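Local coordinates for protein probable acrylyl-CoA reductase AcuI (Escherichia coli, PDB 1O89) that probably catalyses the NADPH-dependent reduction of acryloyl-CoA to propanoyl-CoA, working as a homodimer of the zinc-containing alcohol dehydrogenase family, at residues Y312-K317 with Q337-V342; H56-N61 with G117-Q122; Y62-A67 with P82-A87; E103-G108 with W129-P134. One frame throughout, in Å; residues are numbered along the deposited sequence.

How the contacts relate
From the N terminus, strand 51-59 leads through residues 56-61 into helix 62-69, and contact 3 pins that helix to the segment entering strand 85-93. Contact 2 closes a longer loop, from 56-61 to 117-122, so contact 3 nests inside it and touches it. Contact 4 joins strand 103-107 to 131-132 and crosses contact 2, since 103-108 lies before 117-122 and 129-134 after it. Contact 1 comes last, in series, where the chain re-enters the same mixed sheet near the C terminus; strand 340-343 lies beside strand 51-59, with Val342 O close to Ser58 N. Contacts 3 and 4 meet along the paired strands 85-93 and 103-107.

Contact 1 of 4, residues Y312-K317 with Q337-V342; sequences YTQAAK and QGRTLV
Lys317 and Thr340 form a parallel beta bridge, joining the start of strand 317-319 to strand 340-343 at one edge of the mixed sheet. The evidence is the bonding pattern: both backbone polar atoms of Lys317 are used, and their partners flank Thr340. Lys317 N donates to Arg339 O at 2.9 Å, while Lys317 O accepts from Leu341 N at 2.7 Å. The latter carbonyl also receives a CA-H...O contact from Thr340, CA to O 3.4 Å. Beside this ladder the packing is close. The methyl of Ala316 meets one branch of Leu341, CB to CD1 3.7 Å, and Met143 and Ile144 of helix 139-161 pack on the same leucine; Leu341 is buried, while Ala316 stays partly exposed.

Away from the ladder the contact thins out toward solvent. Gln314 brings its amide oxygen over one face of the Arg339 guanidinium, but OE1 to NH1 is 4.3 Å, too long for a bond. The arginine is instead tethered through NE, by a weak hydrogen bond to Ile144 O, and its side chain lies near Gly179 of the NADP(+) site. The Lys317 chain leaves with CG beside the backbone N (chi1 -73°), then bends at chi2 (105°) and chi4 (91°), which folds it back along the incoming 337-339 segment. There its methylene CE lies 3.5 Å from Gln337 O, and NZ reaches that same carbonyl oxygen in a weak hydrogen bond of 3.3 Å.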
loop_
_atom_site.group_PDB
_atom_site.type_symbol
_atom_site.label_atom_id
_atom_site.label_comp_id
_atom_site.label_asym_id
_atom_site.label_seq_id
_atom_site.Cartn_x
_atom_site.Cartn_y
_atom_site.Cartn_z
ATOM N N TYR A 312 -2.657 -16.748 26.436
ATOM C CA TYR A 312 -2.274 -16.115 27.709
ATOM C C TYR A 312 -1.599 -17.075 28.681
ATOM O O TYR A 312 -0.753 -16.649 29.477
ATOM C CB TYR A 312 -3.494 -15.501 28.421
ATOM C CG TYR A 312 -4.194 -14.389 27.670
ATOM C CD1 TYR A 312 -3.742 -13.074 27.744
ATOM C CD2 TYR A 312 -5.320 -14.654 26.901
ATOM C CE1 TYR A 312 -4.390 -12.047 27.052
ATOM C CE2 TYR A 312 -5.974 -13.647 26.212
ATOM C CZ TYR A 312 -5.506 -12.342 26.288
ATOM O OH TYR A 312 -6.142 -11.332 25.600
ATOM N N THR A 313 -1.980 -18.356 28.641
ATOM C CA THR A 313 -1.427 -19.353 29.568
ATOM C C THR A 313 -0.005 -19.785 29.205
ATOM O O THR A 313 0.599 -20.557 29.946
ATOM C CB THR A 313 -2.349 -20.645 29.708
ATOM O OG1 THR A 313 -2.394 -21.435 28.447
ATOM C CG2 THR A 313 -3.800 -20.246 29.983
ATOM N N GLN A 314 0.530 -19.306 28.080
ATOM C CA GLN A 314 1.903 -19.640 27.687
ATOM C C GLN A 314 2.875 -19.269 28.810
ATOM O O GLN A 314 2.702 -18.254 29.481
ATOM C CB GLN A 314 2.308 -18.935 26.380
ATOM C CG GLN A 314 1.460 -19.342 25.157
ATOM C CD GLN A 314 2.221 -19.306 23.832
ATOM O OE1 GLN A 314 2.510 -18.227 23.295
ATOM N NE2 GLN A 314 2.520 -20.491 23.287
ATOM N N ALA A 315 3.880 -20.115 29.017
ATOM C CA ALA A 315 4.907 -19.883 30.027
ATOM C C ALA A 315 5.682 -18.595 29.747
ATOM O O ALA A 315 6.234 -18.427 28.665
ATOM C CB ALA A 315 5.858 -21.049 30.070
ATOM N N ALA A 316 5.698 -17.694 30.726
ATOM C CA ALA A 316 6.491 -16.473 30.683
ATOM C C ALA A 316 7.526 -16.451 31.803
ATOM O O ALA A 316 7.240 -16.858 32.925
ATOM C CB ALA A 316 5.580 -15.272 30.801
ATOM N N LYS A 317 8.725 -15.964 31.495
ATOM C CA LYS A 317 9.761 -15.760 32.501
ATOM C C LYS A 317 9.587 -14.400 33.169
ATOM O O LYS A 317 9.743 -13.371 32.525
ATOM C CB LYS A 317 11.157 -15.830 31.879
ATOM C CG LYS A 317 11.613 -17.232 31.492
ATOM C CD LYS A 317 11.550 -17.442 29.984
ATOM C CE LYS A 317 11.412 -18.905 29.616
ATOM N NZ LYS A 317 9.993 -19.326 29.485
ATOM N N GLN A 337 12.933 -18.903 25.173
ATOM C CA GLN A 337 11.695 -19.207 24.469
ATOM C C GLN A 337 10.556 -18.422 25.114
ATOM O O GLN A 337 10.405 -18.433 26.339
ATOM C CB GLN A 337 11.400 -20.705 24.536
ATOM C CG GLN A 337 11.215 -21.359 23.185
ATOM C CD GLN A 337 11.210 -22.868 23.288
ATOM O OE1 GLN A 337 10.322 -23.448 23.915
ATOM N NE2 GLN A 337 12.205 -23.506 22.690
ATOM N N GLY A 338 9.764 -17.738 24.290
ATOM C CA GLY A 338 8.632 -16.967 24.780
ATOM C C GLY A 338 9.004 -15.660 25.472
ATOM O O GLY A 338 10.103 -15.134 25.313
ATOM N N ARG A 339 8.074 -15.159 26.279
ATOM C CA ARG A 339 8.148 -13.814 26.837
ATOM C C ARG A 339 9.032 -13.739 28.062
ATOM O O ARG A 339 8.974 -14.622 28.928
ATOM C CB ARG A 339 6.758 -13.343 27.245
ATOM C CG ARG A 339 5.905 -12.872 26.122
ATOM C CD ARG A 339 5.732 -13.857 25.006
ATOM N NE ARG A 339 4.617 -13.502 24.127
ATOM C CZ ARG A 339 4.389 -14.063 22.950
ATOM N NH1 ARG A 339 5.194 -15.011 22.470
ATOM N NH2 ARG A 339 3.346 -13.673 22.241
ATOM N N THR A 340 9.841 -12.686 28.134
ATOM C CA THR A 340 10.479 -12.288 29.376
ATOM C C THR A 340 9.719 -11.077 29.910
ATOM O O THR A 340 9.695 -10.036 29.270
ATOM C CB THR A 340 11.965 -11.928 29.161
ATOM O OG1 THR A 340 12.720 -13.095 28.811
ATOM C CG2 THR A 340 12.605 -11.479 30.469
ATOM N N LEU A 341 9.069 -11.234 31.063
ATOM C CA LEU A 341 8.345 -10.152 31.717
ATOM C C LEU A 341 9.151 -9.635 32.888
ATOM O O LEU A 341 9.815 -10.404 33.583
ATOM C CB LEU A 341 7.002 -10.656 32.246
ATOM C CG LEU A 341 6.018 -11.250 31.240
ATOM C CD1 LEU A 341 4.828 -11.811 31.997
ATOM C CD2 LEU A 341 5.581 -10.223 30.249
ATOM N N VAL A 342 9.087 -8.332 33.120
ATOM C CA VAL A 342 9.742 -7.746 34.285
ATOM C C VAL A 342 8.732 -7.346 35.354
ATOM O O VAL A 342 7.895 -6.477 35.138
ATOM C CB VAL A 342 10.588 -6.545 33.887
ATOM C CG1 VAL A 342 11.262 -5.923 35.123
ATOM C CG2 VAL A 342 11.619 -6.969 32.871
#

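Contact 2 of 4, residues H56-N61 with G117-Q122; sequences HWSSLN and GGLAEQ
Ser58 turns its OG opposite the backbone N (chi1 -173°), and Leu119 swings CG to the side of its own N (chi1 -79°) with an off-rotamer chi2 of -22°; together these torsions lay the CD1 methyl of Leu119 against the serine side chain. CD1 sits 3.4 Å from Ser58 OG and 3.5 Å from Ser58 CB. No hydrogen bond crosses between the two segments, so the contact rests on shape. The serine hydroxyl is nevertheless satisfied, by a hydrogen bond with Asp85 O on strand 85-93.

Against Ser58 packs Gly118, whose carbonyl O is 3.5 Å from Ser58 CB. The absence of a side chain matters there, because a beta carbon on Gly118 would fall 2.6 Å from Ser58 OG, a clash. The backbone then reverses at Leu119, the centre of an inverse gamma turn whose Ala120 N to Gly118 O bond is weak. Both leucine methyls face Ser59 O, CD1 and CD2 each 3.8 Å from it, and CD2 meets Leu60 CD2 at a looser 4.4 Å. Val342 and Pro82 also pack on Leu119; the five touching residues are all buried. The strand side carries a classic beta bulge, His56 and Trp57 both opposite Ala87. The contact thus packs the 117-121 loop, which leads into strand 122-125, against strand 51-59 of the mixed sheet in the GroES-like domain of the medium-chain dehydrogenase fold.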
loop_
_atom_site.group_PDB
_atom_site.type_symbol
_atom_site.label_atom_id
_atom_site.label_comp_id
_atom_site.label_asym_id
_atom_site.label_seq_id
_atom_site.Cartn_x
_atom_site.Cartn_y
_atom_site.Cartn_z
ATOM N N HIS A 56 3.834 -1.833 37.437
ATOM C CA HIS A 56 3.732 -3.122 38.095
ATOM C C HIS A 56 4.410 -4.184 37.229
ATOM O O HIS A 56 5.073 -5.072 37.751
ATOM C CB HIS A 56 2.264 -3.472 38.314
ATOM C CG HIS A 56 1.557 -2.562 39.269
ATOM N ND1 HIS A 56 2.144 -2.087 40.424
ATOM C CD2 HIS A 56 0.290 -2.079 39.266
ATOM C CE1 HIS A 56 1.275 -1.340 41.085
ATOM N NE2 HIS A 56 0.142 -1.318 40.402
ATOM N N TRP A 57 4.209 -4.091 35.913
ATOM C CA TRP A 57 4.805 -5.008 34.931
ATOM C C TRP A 57 5.372 -4.255 33.739
ATOM O O TRP A 57 4.763 -3.301 33.242
ATOM C CB TRP A 57 3.767 -6.021 34.402
ATOM C CG TRP A 57 3.270 -7.018 35.411
ATOM C CD1 TRP A 57 2.110 -6.942 36.131
ATOM C CD2 TRP A 57 3.906 -8.245 35.812
ATOM N NE1 TRP A 57 1.992 -8.033 36.956
ATOM C CE2 TRP A 57 3.069 -8.858 36.774
ATOM C CE3 TRP A 57 5.090 -8.899 35.444
ATOM C CZ2 TRP A 57 3.386 -10.076 37.393
ATOM C CZ3 TRP A 57 5.404 -10.122 36.055
ATOM C CH2 TRP A 57 4.553 -10.693 37.021
ATOM N N SER A 58 6.533 -4.692 33.276
ATOM C CA SER A 58 7.077 -4.274 31.982
ATOM C C SER A 58 7.533 -5.560 31.265
ATOM O O SER A 58 7.018 -6.651 31.571
ATOM C CB SER A 58 8.220 -3.274 32.187
ATOM O OG SER A 58 8.687 -2.700 30.961
ATOM N N SER A 59 8.495 -5.428 30.349
ATOM C CA SER A 59 8.975 -6.507 29.471
ATOM C C SER A 59 10.398 -6.259 29.000
ATOM O O SER A 59 10.907 -5.139 29.067
ATOM C CB SER A 59 8.182 -6.571 28.146
ATOM O OG SER A 59 6.822 -6.273 28.324
ATOM N N LEU A 60 10.987 -7.312 28.444
ATOM C CA LEU A 60 12.187 -7.202 27.646
ATOM C C LEU A 60 11.840 -7.557 26.203
ATOM O O LEU A 60 12.039 -8.692 25.778
ATOM C CB LEU A 60 13.275 -8.142 28.167
ATOM C CG LEU A 60 14.025 -7.809 29.457
ATOM C CD1 LEU A 60 15.385 -8.477 29.435
ATOM C CD2 LEU A 60 14.181 -6.297 29.701
ATOM N N ASN A 61 11.322 -6.588 25.445
ATOM C CA ASN A 61 11.233 -6.739 23.971
ATOM C C ASN A 61 12.617 -6.798 23.362
ATOM O O ASN A 61 13.607 -6.506 24.036
ATOM C CB ASN A 61 10.456 -5.595 23.323
ATOM C CG ASN A 61 8.959 -5.781 23.430
ATOM O OD1 ASN A 61 8.372 -6.535 22.653
ATOM N ND2 ASN A 61 8.334 -5.095 24.387
ATOM N N GLY A 117 11.368 4.946 30.282
ATOM C CA GLY A 117 10.284 4.008 30.098
ATOM C C GLY A 117 10.034 3.069 31.244
ATOM O O GLY A 117 10.143 3.448 32.401
ATOM N N GLY A 118 9.742 1.818 30.902
ATOM C CA GLY A 118 9.044 0.905 31.791
ATOM C C GLY A 118 9.840 0.160 32.819
ATOM O O GLY A 118 9.262 -0.359 33.763
ATOM N N LEU A 119 11.154 0.086 32.669
ATOM C CA LEU A 119 11.963 -0.709 33.599
ATOM C C LEU A 119 12.328 0.132 34.818
ATOM O O LEU A 119 13.486 0.409 35.110
ATOM C CB LEU A 119 13.187 -1.322 32.894
ATOM C CG LEU A 119 12.990 -2.599 32.029
ATOM C CD1 LEU A 119 11.751 -3.410 32.360
ATOM C CD2 LEU A 119 12.892 -2.237 30.608
ATOM N N ALA A 120 11.289 0.511 35.547
ATOM C CA ALA A 120 11.394 1.439 36.656
ATOM C C ALA A 120 10.096 1.378 37.452
ATOM O O ALA A 120 9.062 1.014 36.900
ATOM C CB ALA A 120 11.624 2.837 36.145
ATOM N N GLU A 121 10.147 1.738 38.731
ATOM C CA GLU A 121 8.951 1.720 39.579
ATOM C C GLU A 121 7.976 2.824 39.195
ATOM O O GLU A 121 6.789 2.737 39.500
ATOM C CB GLU A 121 9.316 1.858 41.055
ATOM C CG GLU A 121 10.075 0.652 41.583
ATOM C CD GLU A 121 10.496 0.787 43.031
ATOM O OE1 GLU A 121 10.622 1.924 43.540
ATOM O OE2 GLU A 121 10.711 -0.262 43.657
ATOM N N GLN A 122 8.480 3.864 38.540
ATOM C CA GLN A 122 7.623 4.941 38.078
ATOM C C GLN A 122 8.012 5.394 36.689
ATOM O O GLN A 122 9.192 5.398 36.347
ATOM C CB GLN A 122 7.712 6.133 39.024
ATOM C CG GLN A 122 7.490 5.818 40.504
ATOM C CD GLN A 122 7.461 7.078 41.330
ATOM O OE1 GLN A 122 7.109 8.132 40.818
ATOM N NE2 GLN A 122 7.834 6.980 42.611
#

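Contact 3 of 4, residues Y62-A67 with P82-A87; sequences YKDALA and PGIDFA
Helix 62-69 is anchored by its first turn, where the Asp64 carboxylate grips the backbone of Gly83 and Ile84 just ahead of strand 85-93. One oxygen takes both N-H groups. Ile84 N donates to Asp64 OD1 at 3.1 Å on its syn lone pair, whereas Gly83 N, 2.9 Å from Asp64 OD1, arrives from above the carboxylate, 58° out of its plane. The two donors thus approach from different directions and fix the rotation of the group. With CG beside its own backbone N (chi1 -55°), the Asp64 carboxylate is turned back toward the helix start, where OD2 is hydrogen-bonded to the backbone N of Asn61, the N-cap residue; the Asn61 side chain goes instead to Asp85 OD2. The same Asp64 OD2 accepts from a water at 2.7 Å, and that water takes the N-H of Asp85 at 3.0 Å.

In the GroES-like domain these bonds tie the helix to a strand that pairs antiparallel with strand 51-59, the strand just before the helix. With an alanine in place of Asp64, the amides of Gly83 and Ile84 would probably lose their shared acceptor, and Asn61 N and the bridging water their carboxylate oxygen.

A second, apolar touch lies one residue earlier. The Lys63 chain, bent at chi2 and chi3, crosses Ile84 at about a right angle, with CE 3.8 Å from CD1 of Ile84, while its NZ goes on to a salt bridge with Glu113. The CB of Tyr62, an NADP(+)-binding residue, is directed away from the 82-87 segment.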
loop_
_atom_site.group_PDB
_atom_site.type_symbol
_atom_site.label_atom_id
_atom_site.label_comp_id
_atom_site.label_asym_id
_atom_site.label_seq_id
_atom_site.Cartn_x
_atom_site.Cartn_y
_atom_site.Cartn_z
ATOM N N TYR A 62 12.698 -7.182 22.093
ATOM C CA TYR A 62 13.991 -7.270 21.428
ATOM C C TYR A 62 14.686 -5.903 21.436
ATOM O O TYR A 62 15.890 -5.821 21.666
ATOM C CB TYR A 62 13.849 -7.826 19.998
ATOM C CG TYR A 62 15.156 -8.235 19.362
ATOM C CD1 TYR A 62 15.998 -9.162 19.981
ATOM C CD2 TYR A 62 15.553 -7.707 18.134
ATOM C CE1 TYR A 62 17.206 -9.554 19.396
ATOM C CE2 TYR A 62 16.769 -8.094 17.535
ATOM C CZ TYR A 62 17.584 -9.015 18.180
ATOM O OH TYR A 62 18.775 -9.396 17.618
ATOM N N LYS A 63 13.919 -4.835 21.213
ATOM C CA LYS A 63 14.460 -3.465 21.255
ATOM C C LYS A 63 15.154 -3.174 22.592
ATOM O O LYS A 63 16.247 -2.604 22.611
ATOM C CB LYS A 63 13.350 -2.423 21.018
ATOM C CG LYS A 63 12.789 -2.388 19.585
ATOM C CD LYS A 63 12.565 -0.945 19.061
ATOM C CE LYS A 63 11.154 -0.408 19.398
ATOM N NZ LYS A 63 10.813 0.874 18.673
ATOM N N ASP A 64 14.502 -3.576 23.694
ATOM C CA ASP A 64 15.029 -3.399 25.055
ATOM C C ASP A 64 16.282 -4.229 25.313
ATOM O O ASP A 64 17.161 -3.810 26.072
ATOM C CB ASP A 64 13.983 -3.787 26.112
ATOM C CG ASP A 64 12.680 -3.043 25.956
ATOM O OD1 ASP A 64 12.718 -1.803 25.887
ATOM O OD2 ASP A 64 11.560 -3.601 25.915
ATOM N N ALA A 65 16.341 -5.417 24.705
ATOM C CA ALA A 65 17.479 -6.326 24.845
ATOM C C ALA A 65 18.733 -5.769 24.163
ATOM O O ALA A 65 19.845 -5.909 24.678
ATOM C CB ALA A 65 17.128 -7.687 24.270
ATOM N N LEU A 66 18.547 -5.147 23.001
ATOM C CA LEU A 66 19.643 -4.500 22.278
ATOM C C LEU A 66 20.161 -3.310 23.084
ATOM O O LEU A 66 21.373 -3.150 23.271
ATOM C CB LEU A 66 19.170 -4.024 20.898
ATOM C CG LEU A 66 18.740 -5.117 19.904
ATOM C CD1 LEU A 66 17.766 -4.563 18.867
ATOM C CD2 LEU A 66 19.931 -5.764 19.206
ATOM N N ALA A 67 19.213 -2.505 23.573
ATOM C CA ALA A 67 19.486 -1.318 24.390
ATOM C C ALA A 67 20.320 -1.636 25.629
ATOM O O ALA A 67 21.306 -0.959 25.919
ATOM C CB ALA A 67 18.173 -0.683 24.815
ATOM N N PRO A 82 15.115 1.937 29.852
ATOM C CA PRO A 82 14.488 1.207 28.753
ATOM C C PRO A 82 13.119 0.648 29.148
ATOM O O PRO A 82 12.621 0.902 30.245
ATOM C CB PRO A 82 15.479 0.085 28.472
ATOM C CG PRO A 82 16.142 -0.170 29.782
ATOM C CD PRO A 82 16.122 1.122 30.547
ATOM N N GLY A 83 12.516 -0.104 28.242
ATOM C CA GLY A 83 11.180 -0.674 28.432
ATOM C C GLY A 83 10.172 0.067 27.576
ATOM O O GLY A 83 9.593 1.052 28.026
ATOM N N ILE A 84 9.969 -0.394 26.342
ATOM C CA ILE A 84 9.012 0.255 25.454
ATOM C C ILE A 84 7.572 -0.008 25.837
ATOM O O ILE A 84 6.688 0.711 25.386
ATOM C CB ILE A 84 9.245 -0.113 23.954
ATOM C CG1 ILE A 84 9.034 -1.613 23.688
ATOM C CG2 ILE A 84 10.641 0.335 23.514
ATOM C CD1 ILE A 84 9.199 -1.994 22.213
ATOM N N ASP A 85 7.335 -1.040 26.641
ATOM C CA ASP A 85 5.997 -1.350 27.147
ATOM C C ASP A 85 5.965 -1.274 28.673
ATOM O O ASP A 85 6.918 -1.681 29.332
ATOM C CB ASP A 85 5.612 -2.793 26.821
ATOM C CG ASP A 85 5.655 -3.118 25.356
ATOM O OD1 ASP A 85 5.704 -2.208 24.485
ATOM O OD2 ASP A 85 5.633 -4.316 24.994
ATOM N N PHE A 86 4.885 -0.756 29.236
ATOM C CA PHE A 86 4.615 -0.972 30.650
ATOM C C PHE A 86 3.126 -0.983 30.947
ATOM O O PHE A 86 2.326 -0.529 30.151
ATOM C CB PHE A 86 5.361 0.043 31.545
ATOM C CG PHE A 86 4.895 1.477 31.409
ATOM C CD1 PHE A 86 3.716 1.901 31.987
ATOM C CD2 PHE A 86 5.664 2.404 30.737
ATOM C CE1 PHE A 86 3.306 3.225 31.873
ATOM C CE2 PHE A 86 5.259 3.728 30.633
ATOM C CZ PHE A 86 4.082 4.132 31.201
ATOM N N ALA A 87 2.770 -1.520 32.103
ATOM C CA ALA A 87 1.407 -1.447 32.606
ATOM C C ALA A 87 1.451 -1.331 34.109
ATOM O O ALA A 87 2.319 -1.910 34.753
ATOM C CB ALA A 87 0.606 -2.680 32.192
HETATM O O HOH W 1 9.126 -3.389 26.962
#

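Contact 4 of 4, residues E103-G108 with W129-P134; sequences EVLLTG and WLVAMP
Leu105 and Val131 form an antiparallel hydrogen-bonded pair, each N donating to the other's O at 2.9 Å, with nearly straight N-H...O angles of 166° and 165°. Val104 and Ala132 follow as the non-hydrogen-bonded pair, and Met133 N to Glu103 O, 3.2 Å, extends the ladder with its donor tilted 34° from the carbonyl plane. At the other end a water continues it, bonded to Thr107 N and Trp129 O.

Leu105 shares a face of the sheet with Val131, and the two side chains lie side by side, pointing the same way. Its CG stands between the backbone N and the carbonyl carbon, from where the branches part: CD2 rests on Val131 CB at 3.8 Å, and CD1 meets Pro134 CD at 3.7 Å. Met133 SD adds a longer contact to the same CD1. An alanine in place of Leu105 would probably open a gap between Val131 and Pro134 and leave Trp300 of helix 293-306 without one of its packing partners.

Val104 and Leu106 turn to another side, where Leu130 lies between them: its CD2 is 4.0 Å from Val104 CG2 and 4.1 Å from Leu106 CB. The Leu106 and Trp129 side chains also lie side by side, Leu106 CD1 3.8 Å from Trp129 CB, while the indole stacks on Trp109. Strand 131-132 is thus joined to strand 103-107, which pairs with strand 85-93 in the mixed sheet of the GroES-like domain.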
loop_
_atom_site.group_PDB
_atom_site.type_symbol
_atom_site.label_atom_id
_atom_site.label_comp_id
_atom_site.label_asym_id
_atom_site.label_seq_id
_atom_site.Cartn_x
_atom_site.Cartn_y
_atom_site.Cartn_z
ATOM N N GLU A 103 -5.852 1.425 36.496
ATOM C CA GLU A 103 -4.910 0.653 35.698
ATOM C C GLU A 103 -4.881 1.138 34.241
ATOM O O GLU A 103 -5.918 1.440 33.638
ATOM C CB GLU A 103 -5.101 -0.872 35.799
ATOM C CG GLU A 103 -6.520 -1.414 35.726
ATOM C CD GLU A 103 -6.826 -2.444 36.812
ATOM O OE1 GLU A 103 -5.887 -2.822 37.550
ATOM O OE2 GLU A 103 -8.013 -2.871 36.939
ATOM N N VAL A 104 -3.663 1.245 33.725
ATOM C CA VAL A 104 -3.391 1.690 32.373
ATOM C C VAL A 104 -2.260 0.844 31.784
ATOM O O VAL A 104 -1.544 0.140 32.497
ATOM C CB VAL A 104 -2.983 3.208 32.330
ATOM C CG1 VAL A 104 -4.150 4.103 32.696
ATOM C CG2 VAL A 104 -1.777 3.506 33.240
ATOM N N LEU A 105 -2.115 0.899 30.471
ATOM C CA LEU A 105 -0.901 0.409 29.829
ATOM C C LEU A 105 -0.364 1.414 28.838
ATOM O O LEU A 105 -1.028 2.391 28.484
ATOM C CB LEU A 105 -1.105 -0.987 29.206
ATOM C CG LEU A 105 -1.878 -1.351 27.930
ATOM C CD1 LEU A 105 -3.353 -1.370 28.188
ATOM C CD2 LEU A 105 -1.534 -0.525 26.673
ATOM N N LEU A 106 0.863 1.162 28.406
ATOM C CA LEU A 106 1.520 1.964 27.402
ATOM C C LEU A 106 2.409 1.076 26.572
ATOM O O LEU A 106 3.108 0.211 27.124
ATOM C CB LEU A 106 2.373 3.056 28.057
ATOM C CG LEU A 106 3.065 3.992 27.052
ATOM C CD1 LEU A 106 3.121 5.425 27.562
ATOM C CD2 LEU A 106 4.486 3.518 26.680
ATOM N N THR A 107 2.348 1.260 25.253
ATOM C CA THR A 107 3.401 0.828 24.336
ATOM C C THR A 107 3.762 1.976 23.395
ATOM O O THR A 107 2.934 2.838 23.104
ATOM C CB THR A 107 2.992 -0.434 23.550
ATOM O OG1 THR A 107 1.882 -0.150 22.685
ATOM C CG2 THR A 107 2.456 -1.497 24.522
ATOM N N GLY A 108 5.021 1.991 22.961
ATOM C CA GLY A 108 5.503 2.927 21.959
ATOM C C GLY A 108 5.711 4.370 22.410
ATOM O O GLY A 108 6.024 4.653 23.566
ATOM N N TRP A 129 -0.493 9.338 25.475
ATOM C CA TRP A 129 0.285 8.137 25.173
ATOM C C TRP A 129 -0.251 6.884 25.836
ATOM O O TRP A 129 0.114 5.778 25.433
ATOM C CB TRP A 129 1.743 8.321 25.610
ATOM C CG TRP A 129 2.491 9.334 24.838
ATOM C CD1 TRP A 129 2.077 9.989 23.719
ATOM C CD2 TRP A 129 3.802 9.828 25.133
ATOM N NE1 TRP A 129 3.053 10.856 23.297
ATOM C CE2 TRP A 129 4.119 10.783 24.154
ATOM C CE3 TRP A 129 4.747 9.555 26.135
ATOM C CZ2 TRP A 129 5.335 11.466 24.135
ATOM C CZ3 TRP A 129 5.955 10.235 26.119
ATOM C CH2 TRP A 129 6.237 11.184 25.127
ATOM N N LEU A 130 -1.093 7.047 26.855
ATOM C CA LEU A 130 -1.586 5.904 27.637
ATOM C C LEU A 130 -2.870 5.322 27.097
ATOM O O LEU A 130 -3.641 5.985 26.423
ATOM C CB LEU A 130 -1.841 6.290 29.094
ATOM C CG LEU A 130 -0.647 6.712 29.933
ATOM C CD1 LEU A 130 -1.152 7.516 31.114
ATOM C CD2 LEU A 130 0.144 5.506 30.406
ATOM N N VAL A 131 -3.101 4.069 27.450
ATOM C CA VAL A 131 -4.335 3.393 27.130
ATOM C C VAL A 131 -4.986 2.928 28.427
ATOM O O VAL A 131 -4.358 2.221 29.228
ATOM C CB VAL A 131 -4.087 2.184 26.208
ATOM C CG1 VAL A 131 -5.408 1.478 25.876
ATOM C CG2 VAL A 131 -3.375 2.627 24.944
ATOM N N ALA A 132 -6.242 3.324 28.624
ATOM C CA ALA A 132 -7.045 2.819 29.735
ATOM C C ALA A 132 -7.112 1.303 29.629
ATOM O O ALA A 132 -7.373 0.774 28.552
ATOM C CB ALA A 132 -8.442 3.415 29.700
ATOM N N MET A 133 -6.850 0.613 30.739
ATOM C CA MET A 133 -6.813 -0.846 30.746
ATOM C C MET A 133 -8.135 -1.319 30.175
ATOM O O MET A 133 -9.172 -1.019 30.747
ATOM C CB MET A 133 -6.619 -1.399 32.166
ATOM C CG MET A 133 -6.339 -2.905 32.243
ATOM S SD MET A 133 -4.648 -3.330 31.591
ATOM C CE MET A 133 -5.013 -4.373 30.566
ATOM N N PRO A 134 -8.113 -2.007 29.034
ATOM C CA PRO A 134 -9.351 -2.532 28.440
ATOM C C PRO A 134 -9.988 -3.617 29.301
ATOM O O PRO A 134 -9.274 -4.361 29.987
ATOM C CB PRO A 134 -8.882 -3.129 27.103
ATOM C CG PRO A 134 -7.526 -2.585 26.874
ATOM C CD PRO A 134 -6.938 -2.338 28.208
HETATM O O HOH W 2 0.381 3.228 24.317
#